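PDB 5LKW: putative OmpA family lipoprotein from Burkholderia cenocepacia, which binds diaminopimelic acid, a peptidoglycan component, and probably acts in the Tol-Pal system to maintain outer membrane integrity and in outer membrane invagination during cell division. Local coordinates for residues A[57-62]-A[112-117]; A[18-23]-A[70-75]; A[40-45]-A[87-92]. All coordinates share one frame; numbering follows the deposited sequence.

Contacts 1 and 2 lie side by side, their centres about 9 Å apart, and build one pocket for diaminopimelic acid; contact 3 sits on the other side of the chain's centre, about 25 Å from contact 1 and 19 Å from contact 2, centre to centre. All three reach the same mixed sheet. Strands 17-19 and 115-120 pair between contacts 1 and 2, while helix 62-82 of contact 2 touches strand 90-96 of contact 3 through A73 and A92. Contacts 1 and 2 are partly buried: a salt bridge joins the segments of contact 1, an arginine lying over a phenylalanine ring those of contact 2. Contact 3 is buried and relies on one hydrogen bond from a glutamine amide to a helix carbonyl and on apolar side chains.

Contact 1 of 3, residues A[57-62]-A[112-117]; sequences DERGTS and QNRRAD. With API (2,6-diaminopimelic acid), chain C.
D57 and R114 meet at the diaminopimelic acid pocket of this OmpA-like domain, where the loop after strand 50-55 faces the turn between helix 107-113 and strand 115-120. Charge dominates. The D57 carboxylate is shared by two arginines: R114 NH1 gives OD2 a salt-bridging hydrogen bond of 2.9 Å on its anti side, while R59 grips the carboxylate side-on, NE to OD1 and NH2 to OD2. The bend of R114 at chi3 (-64°) turns its guanidinium so that NH1 reaches D57 OD2, and R114 NE donates to F20 O. R59 NH2 and R114 NH1 come within 3.3 Å of each other, a closeness that the shared anion probably offsets. A short acidic side chain suits this place because D57 OD1 also accepts from R59 N, closing an Asx turn.

The ligand completes the polar network. D57 N donates to the ligand's carboxylate atom O, and the ligand's amino N donates to D57 OD1 and R59 O, so D57 meets the carboxylate with its backbone N-H and the neighbouring amino group with its side chain. Apolar contact is slight, D57 CA resting against N113 CB. The N113 amide donates to A102 O and to a water that E58 N reaches weakly. R114 CD lies 3.1 Å from ligand OXT.

Contact 2 of 3, residues A[18-23]-A[70-75]; sequences IYFDFD and QKRAEA. With API (2,6-diaminopimelic acid), chain C.
The carboxylate end of the diaminopimelic acid pocket is formed where the loop after strand 17-19 passes over helix 62-82, and F20 and R72 make most of this contact. R72 leaves the helix with CG anti to its carbonyl carbon (chi1 -66°) and runs extended to NE, so that its methylenes lie across the F20 ring. CG stands over the ring centre, 3.8 Å from the centroid and 5° off the normal, a CH-pi contact; CD and NE continue past CD2 and CG of the ring. The guanidinium is tilted only 24° from the ring plane. A flat apolar side chain suits this place because it supports the long aliphatic part of an arginine while leaving the charged end to polar partners.

That end is well supplied. R72 NH2 donates to ligand OXT at 2.6 Å and NH1 to ligand O at 3.0 Å, a two-pronged grip on the carboxylate. NE donates to S24 O and NH1 also to N55 O, which would fix the rotation of the group. D23 N adds a bond of 2.8 Å to OXT, and the F22 ring brings CE1 to 3.4 Å from ligand C5. The acid of D23 itself turns to Y64. Such an arginine and backbone N-H about one carboxylate are consistent with the peptidoglycan-binding site of OmpA C-terminal-like domains.

Contact 3 of 3, residues A[40-45]-A[87-92]; sequences QYLKSH and DSQMEA
Q89 reaches across to the end of helix 32-44 and donates from NE2 to L42 O, a bond of 3.0 Å with an N-H...O angle of 165°. Its CG lies anti to the carbonyl carbon and the chain is extended beyond it (chi2 168°), which carries the amide from the 3-10 turn at 87-89 to the helix end. The acceptor lies near the plane of the Q89 amide, but NE2 stands above the carbonyl plane of L42, 41° out of it. From the opposite face H45 N reaches the same oxygen, so one carbonyl takes two donors. Glutamine suits a buried place because both ends of its amide can be used: NE2 also donates to R48 O, and OE1 accepts from N86 ND2.

This is where the first long helix of the alpha/beta OmpA-like domain meets the start of edge strand 90-96. The CB of L42 is directed toward the 87-92 segment, and its CD2 lies beside the amide nitrogen, 4.1 Å from Q89 NE2. Its other methyl, CD1, makes the apolar contact, a loose one at 4.5 Å from M90 CG. Branched leucine and flexible methionine suit this apolar setting, where L42 and M90 both touch M80, V85 and V50. On the helix, the H45 ring lies against Y41, its ND1 donating to Y41 O at 2.7 Å.

Contact 1 of 3, residues A[57-62]-A[112-117]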
# COMPACT_ATOMS: atom_id res chain seq x y z
N ASP A 57 12.28 -3.57 -1.59
CA ASP A 57 13.57 -3.80 -0.89
C ASP A 57 14.78 -3.15 -1.68
O ASP A 57 14.57 -2.54 -2.72
CB ASP A 57 13.81 -5.26 -0.48
CG ASP A 57 13.97 -6.19 -1.69
OD1 ASP A 57 14.86 -5.92 -2.52
OD2 ASP A 57 13.23 -7.20 -1.80
N GLU A 58 15.99 -3.20 -1.12
CA GLU A 58 17.11 -2.34 -1.59
C GLU A 58 17.80 -2.90 -2.86
O GLU A 58 18.67 -2.23 -3.51
CB GLU A 58 18.11 -2.13 -0.45
CG GLU A 58 18.81 -3.51 -0.06
CD GLU A 58 19.50 -3.49 1.31
OE1 GLU A 58 19.76 -4.59 1.84
OE2 GLU A 58 19.83 -2.41 1.86
N ARG A 59 17.43 -4.11 -3.22
CA ARG A 59 18.09 -4.79 -4.31
C ARG A 59 17.64 -4.14 -5.61
O ARG A 59 16.43 -3.94 -5.88
CB ARG A 59 17.76 -6.27 -4.33
CG ARG A 59 18.27 -7.05 -3.15
CD ARG A 59 17.72 -8.48 -3.27
NE ARG A 59 16.28 -8.60 -2.97
CZ ARG A 59 15.61 -9.76 -2.96
NH1 ARG A 59 16.26 -10.92 -3.23
NH2 ARG A 59 14.31 -9.78 -2.62
N GLY A 60 18.63 -3.72 -6.37
CA GLY A 60 18.35 -3.27 -7.72
C GLY A 60 18.49 -1.78 -7.70
O GLY A 60 18.66 -1.14 -6.65
N THR A 61 18.40 -1.24 -8.90
CA THR A 61 18.67 0.13 -9.19
C THR A 61 17.72 1.07 -8.50
O THR A 61 16.58 0.70 -8.17
CB THR A 61 18.60 0.27 -10.73
OG1 THR A 61 19.93 0.14 -11.22
CG2 THR A 61 18.09 1.53 -11.14
N SER A 62 18.19 2.29 -8.27
CA SER A 62 17.29 3.31 -7.79
C SER A 62 16.07 3.49 -8.69
O SER A 62 14.93 3.47 -8.23
CB SER A 62 18.04 4.62 -7.65
OG SER A 62 17.20 5.57 -7.06
N GLN A 112 9.94 -7.24 4.48
CA GLN A 112 9.24 -6.21 5.21
C GLN A 112 9.15 -4.90 4.42
O GLN A 112 8.32 -4.06 4.75
CB GLN A 112 10.00 -5.96 6.51
CG GLN A 112 9.92 -7.22 7.49
CD GLN A 112 10.71 -7.04 8.79
OE1 GLN A 112 10.45 -6.09 9.56
NE2 GLN A 112 11.73 -7.93 9.01
N ASN A 113 10.07 -4.70 3.45
CA ASN A 113 10.16 -3.47 2.71
C ASN A 113 9.48 -3.51 1.37
O ASN A 113 9.39 -2.44 0.76
CB ASN A 113 11.62 -2.94 2.55
CG ASN A 113 12.31 -2.68 3.91
OD1 ASN A 113 11.67 -2.38 4.93
ND2 ASN A 113 13.63 -2.86 3.93
N ARG A 114 9.06 -4.71 0.89
CA ARG A 114 8.33 -4.88 -0.40
C ARG A 114 6.87 -4.73 -0.05
O ARG A 114 6.21 -5.70 0.25
CB ARG A 114 8.55 -6.28 -0.95
CG ARG A 114 10.01 -6.56 -1.41
CD ARG A 114 10.05 -7.86 -2.25
NE ARG A 114 9.68 -9.08 -1.51
CZ ARG A 114 10.49 -9.77 -0.70
NH1 ARG A 114 11.76 -9.35 -0.54
NH2 ARG A 114 10.05 -10.93 -0.11
N ARG A 115 6.43 -3.48 0.04
CA ARG A 115 5.28 -3.13 0.84
C ARG A 115 4.62 -1.89 0.30
O ARG A 115 5.30 -0.97 -0.21
CB ARG A 115 5.71 -2.82 2.30
CG ARG A 115 4.58 -2.86 3.37
CD ARG A 115 5.14 -2.50 4.84
NE ARG A 115 5.51 -1.09 4.79
CZ ARG A 115 6.73 -0.59 4.62
NH1 ARG A 115 7.83 -1.38 4.58
NH2 ARG A 115 6.85 0.73 4.47
N ALA A 116 3.29 -1.84 0.44
CA ALA A 116 2.53 -0.61 0.13
C ALA A 116 1.70 -0.25 1.31
O ALA A 116 1.00 -1.14 1.83
CB ALA A 116 1.59 -0.82 -1.14
N ASP A 117 1.77 1.03 1.74
CA ASP A 117 1.01 1.51 2.88
C ASP A 117 -0.10 2.48 2.47
O ASP A 117 0.12 3.41 1.66
CB ASP A 117 1.91 2.27 3.91
CG ASP A 117 3.11 1.47 4.38
OD1 ASP A 117 2.96 0.25 4.68
OD2 ASP A 117 4.20 2.10 4.50
C API C . 11.65 -5.79 -4.86
CA API C . 12.94 -5.75 -5.63
C3 API C . 13.78 -7.02 -5.70
C4 API C . 15.04 -6.74 -6.54
C5 API C . 15.31 -7.75 -7.67
C6 API C . 16.46 -7.35 -8.61
O API C . 11.49 -4.87 -4.06
OXT API C . 10.74 -6.65 -4.98
N API C . 13.76 -4.74 -4.96
O HOH W 1 15.72 -3.40 2.04

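Contact 2 of 3, residues A[18-23]-A[70-75]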
# COMPACT_ATOMS: atom_id res chain seq x y z
N ILE A 18 0.18 -3.76 2.59
CA ILE A 18 0.06 -4.88 1.65
C ILE A 18 1.51 -5.26 1.30
O ILE A 18 2.27 -4.42 0.92
CB ILE A 18 -0.71 -4.50 0.34
CG1 ILE A 18 -2.18 -4.19 0.61
CG2 ILE A 18 -0.68 -5.63 -0.67
CD1 ILE A 18 -2.39 -2.95 1.43
N TYR A 19 1.86 -6.52 1.44
CA TYR A 19 3.19 -7.03 1.07
C TYR A 19 3.24 -7.81 -0.24
O TYR A 19 2.23 -8.42 -0.67
CB TYR A 19 3.66 -7.94 2.18
CG TYR A 19 3.85 -7.18 3.48
CD1 TYR A 19 5.13 -6.65 3.84
CD2 TYR A 19 2.76 -6.96 4.32
CE1 TYR A 19 5.34 -6.01 5.07
CE2 TYR A 19 2.93 -6.32 5.58
CZ TYR A 19 4.22 -5.85 5.95
OH TYR A 19 4.34 -5.19 7.18
N PHE A 20 4.40 -7.77 -0.88
CA PHE A 20 4.58 -8.28 -2.22
C PHE A 20 5.74 -9.31 -2.30
O PHE A 20 6.73 -9.23 -1.56
CB PHE A 20 4.85 -7.11 -3.21
CG PHE A 20 3.70 -6.15 -3.35
CD1 PHE A 20 2.74 -6.30 -4.37
CD2 PHE A 20 3.58 -5.07 -2.45
CE1 PHE A 20 1.62 -5.34 -4.48
CE2 PHE A 20 2.56 -4.17 -2.54
CZ PHE A 20 1.53 -4.32 -3.52
N ASP A 21 5.63 -10.23 -3.25
CA ASP A 21 6.74 -11.10 -3.58
C ASP A 21 7.88 -10.36 -4.29
O ASP A 21 7.71 -9.25 -4.80
CB ASP A 21 6.26 -12.25 -4.46
CG ASP A 21 5.46 -13.24 -3.68
OD1 ASP A 21 5.41 -13.11 -2.43
OD2 ASP A 21 4.91 -14.12 -4.33
N PHE A 22 9.02 -11.03 -4.35
CA PHE A 22 10.20 -10.47 -4.92
C PHE A 22 9.88 -10.04 -6.34
O PHE A 22 9.35 -10.84 -7.12
CB PHE A 22 11.29 -11.55 -4.84
CG PHE A 22 12.23 -11.58 -5.99
CD1 PHE A 22 13.46 -10.91 -5.92
CD2 PHE A 22 11.95 -12.38 -7.12
CE1 PHE A 22 14.38 -10.98 -6.99
CE2 PHE A 22 12.83 -12.45 -8.19
CZ PHE A 22 14.05 -11.75 -8.13
N ASP A 23 10.17 -8.79 -6.66
CA ASP A 23 9.98 -8.31 -8.00
C ASP A 23 8.49 -8.30 -8.42
O ASP A 23 8.16 -8.12 -9.59
CB ASP A 23 10.80 -9.21 -8.94
CG ASP A 23 11.72 -8.46 -9.83
OD1 ASP A 23 11.69 -7.19 -9.82
OD2 ASP A 23 12.50 -9.16 -10.52
N GLN A 70 6.08 2.36 -7.64
CA GLN A 70 4.91 2.99 -8.28
C GLN A 70 3.86 1.96 -8.66
O GLN A 70 2.66 2.12 -8.36
CB GLN A 70 5.32 3.91 -9.48
CG GLN A 70 4.17 4.76 -10.01
CD GLN A 70 3.52 5.71 -8.98
OE1 GLN A 70 4.20 6.32 -8.17
NE2 GLN A 70 2.20 5.87 -9.06
N LYS A 71 4.31 0.88 -9.26
CA LYS A 71 3.41 -0.16 -9.72
C LYS A 71 2.68 -0.85 -8.55
O LYS A 71 1.48 -1.14 -8.62
CB LYS A 71 4.18 -1.15 -10.60
CG LYS A 71 4.24 -0.74 -12.11
CD LYS A 71 5.14 -1.70 -12.89
CE LYS A 71 4.77 -1.77 -14.42
NZ LYS A 71 4.56 -0.36 -14.91
N ARG A 72 3.41 -1.07 -7.47
CA ARG A 72 2.80 -1.52 -6.17
C ARG A 72 1.71 -0.53 -5.66
O ARG A 72 0.61 -0.93 -5.27
CB ARG A 72 3.92 -1.70 -5.13
CG ARG A 72 4.86 -2.87 -5.49
CD ARG A 72 5.93 -3.18 -4.45
NE ARG A 72 6.53 -4.49 -4.75
CZ ARG A 72 7.79 -4.86 -4.46
NH1 ARG A 72 8.65 -4.05 -3.82
NH2 ARG A 72 8.19 -6.06 -4.80
N ALA A 73 1.97 0.76 -5.68
CA ALA A 73 0.96 1.68 -5.14
C ALA A 73 -0.31 1.66 -6.05
O ALA A 73 -1.47 1.75 -5.55
CB ALA A 73 1.55 3.09 -4.93
N GLU A 74 -0.08 1.45 -7.34
CA GLU A 74 -1.10 1.51 -8.39
C GLU A 74 -1.95 0.26 -8.37
O GLU A 74 -3.19 0.35 -8.45
CB GLU A 74 -0.49 1.77 -9.78
CG GLU A 74 -0.00 3.23 -9.94
CD GLU A 74 0.66 3.55 -11.29
OE1 GLU A 74 1.06 2.60 -12.05
OE2 GLU A 74 0.82 4.77 -11.56
N ALA A 75 -1.28 -0.89 -8.21
CA ALA A 75 -1.94 -2.15 -7.91
C ALA A 75 -2.96 -2.07 -6.73
O ALA A 75 -4.06 -2.60 -6.82
CB ALA A 75 -0.90 -3.28 -7.72
C API C . 11.65 -5.79 -4.86
CA API C . 12.94 -5.75 -5.63
C3 API C . 13.78 -7.02 -5.70
C4 API C . 15.04 -6.74 -6.54
C5 API C . 15.31 -7.75 -7.67
C6 API C . 16.46 -7.35 -8.61
O API C . 11.49 -4.87 -4.06
OXT API C . 10.74 -6.65 -4.98
N API C . 13.76 -4.74 -4.96

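Contact 3 of 3, residues A[40-45]-A[87-92]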
# COMPACT_ATOMS: atom_id res chain seq x y z
N GLN A 40 -14.88 0.22 1.62
CA GLN A 40 -16.15 0.54 2.27
C GLN A 40 -16.00 1.81 3.11
O GLN A 40 -16.81 2.73 2.99
CB GLN A 40 -16.64 -0.65 3.12
CG GLN A 40 -18.09 -0.61 3.59
CD GLN A 40 -19.08 -0.18 2.51
OE1 GLN A 40 -19.08 -0.71 1.39
NE2 GLN A 40 -19.93 0.79 2.85
N TYR A 41 -14.94 1.87 3.91
CA TYR A 41 -14.64 3.09 4.65
C TYR A 41 -14.53 4.32 3.73
O TYR A 41 -15.24 5.31 3.94
CB TYR A 41 -13.41 2.92 5.55
CG TYR A 41 -13.11 4.18 6.32
CD1 TYR A 41 -13.46 4.31 7.66
CD2 TYR A 41 -12.51 5.25 5.70
CE1 TYR A 41 -13.18 5.47 8.37
CE2 TYR A 41 -12.24 6.43 6.39
CZ TYR A 41 -12.57 6.53 7.73
OH TYR A 41 -12.28 7.72 8.39
N LEU A 42 -13.69 4.24 2.71
CA LEU A 42 -13.53 5.33 1.74
C LEU A 42 -14.85 5.85 1.03
O LEU A 42 -15.13 7.05 1.03
CB LEU A 42 -12.44 4.98 0.71
CG LEU A 42 -10.99 5.05 1.28
CD1 LEU A 42 -9.97 4.51 0.29
CD2 LEU A 42 -10.61 6.46 1.73
N LYS A 43 -15.60 4.93 0.43
CA LYS A 43 -16.87 5.22 -0.24
C LYS A 43 -17.91 5.88 0.66
O LYS A 43 -18.69 6.74 0.22
CB LYS A 43 -17.45 3.91 -0.80
CG LYS A 43 -16.91 3.50 -2.17
CD LYS A 43 -17.52 2.16 -2.66
CE LYS A 43 -17.08 1.02 -1.75
NZ LYS A 43 -18.01 -0.16 -1.65
N SER A 44 -17.91 5.46 1.92
CA SER A 44 -18.82 5.98 2.92
C SER A 44 -18.30 7.25 3.63
O SER A 44 -19.03 7.83 4.41
CB SER A 44 -19.20 4.88 3.91
OG SER A 44 -18.13 4.57 4.77
N HIS A 45 -17.05 7.65 3.35
CA HIS A 45 -16.49 8.90 3.86
C HIS A 45 -15.82 9.79 2.79
O HIS A 45 -14.63 10.08 2.93
CB HIS A 45 -15.45 8.64 4.95
CG HIS A 45 -15.96 7.85 6.11
ND1 HIS A 45 -16.49 6.58 5.98
CD2 HIS A 45 -15.99 8.13 7.43
CE1 HIS A 45 -16.85 6.12 7.16
NE2 HIS A 45 -16.54 7.04 8.07
N ASP A 87 -11.34 7.94 -7.51
CA ASP A 87 -9.95 8.34 -7.76
C ASP A 87 -9.55 9.56 -6.97
O ASP A 87 -8.37 9.67 -6.58
CB ASP A 87 -9.73 8.65 -9.23
CG ASP A 87 -10.23 7.54 -10.14
OD1 ASP A 87 -10.27 6.36 -9.69
OD2 ASP A 87 -10.62 7.87 -11.30
N SER A 88 -10.50 10.50 -6.78
CA SER A 88 -10.22 11.73 -6.04
C SER A 88 -9.88 11.50 -4.56
O SER A 88 -9.36 12.39 -3.89
CB SER A 88 -11.40 12.71 -6.10
OG SER A 88 -12.44 12.25 -5.24
N GLN A 89 -10.17 10.32 -4.01
CA GLN A 89 -9.78 10.11 -2.62
C GLN A 89 -8.47 9.33 -2.47
O GLN A 89 -8.07 8.99 -1.35
CB GLN A 89 -10.89 9.47 -1.80
CG GLN A 89 -12.17 10.29 -1.69
CD GLN A 89 -13.29 9.43 -1.11
OE1 GLN A 89 -14.16 8.95 -1.84
NE2 GLN A 89 -13.23 9.17 0.19
N MET A 90 -7.80 9.05 -3.60
CA MET A 90 -6.65 8.14 -3.62
C MET A 90 -5.53 8.76 -4.40
O MET A 90 -5.76 9.28 -5.51
CB MET A 90 -7.06 6.82 -4.30
CG MET A 90 -8.00 5.99 -3.44
SD MET A 90 -8.28 4.39 -4.15
CE MET A 90 -9.00 4.89 -5.77
N GLU A 91 -4.33 8.69 -3.85
CA GLU A 91 -3.14 9.12 -4.59
C GLU A 91 -2.08 8.01 -4.48
O GLU A 91 -1.75 7.60 -3.36
CB GLU A 91 -2.63 10.45 -4.03
CG GLU A 91 -1.51 11.08 -4.91
CD GLU A 91 -0.97 12.36 -4.27
OE1 GLU A 91 -1.62 12.85 -3.33
OE2 GLU A 91 0.09 12.87 -4.68
N ALA A 92 -1.61 7.48 -5.62
CA ALA A 92 -0.58 6.41 -5.63
C ALA A 92 0.78 7.08 -5.82
O ALA A 92 1.00 7.74 -6.83
CB ALA A 92 -0.81 5.43 -6.75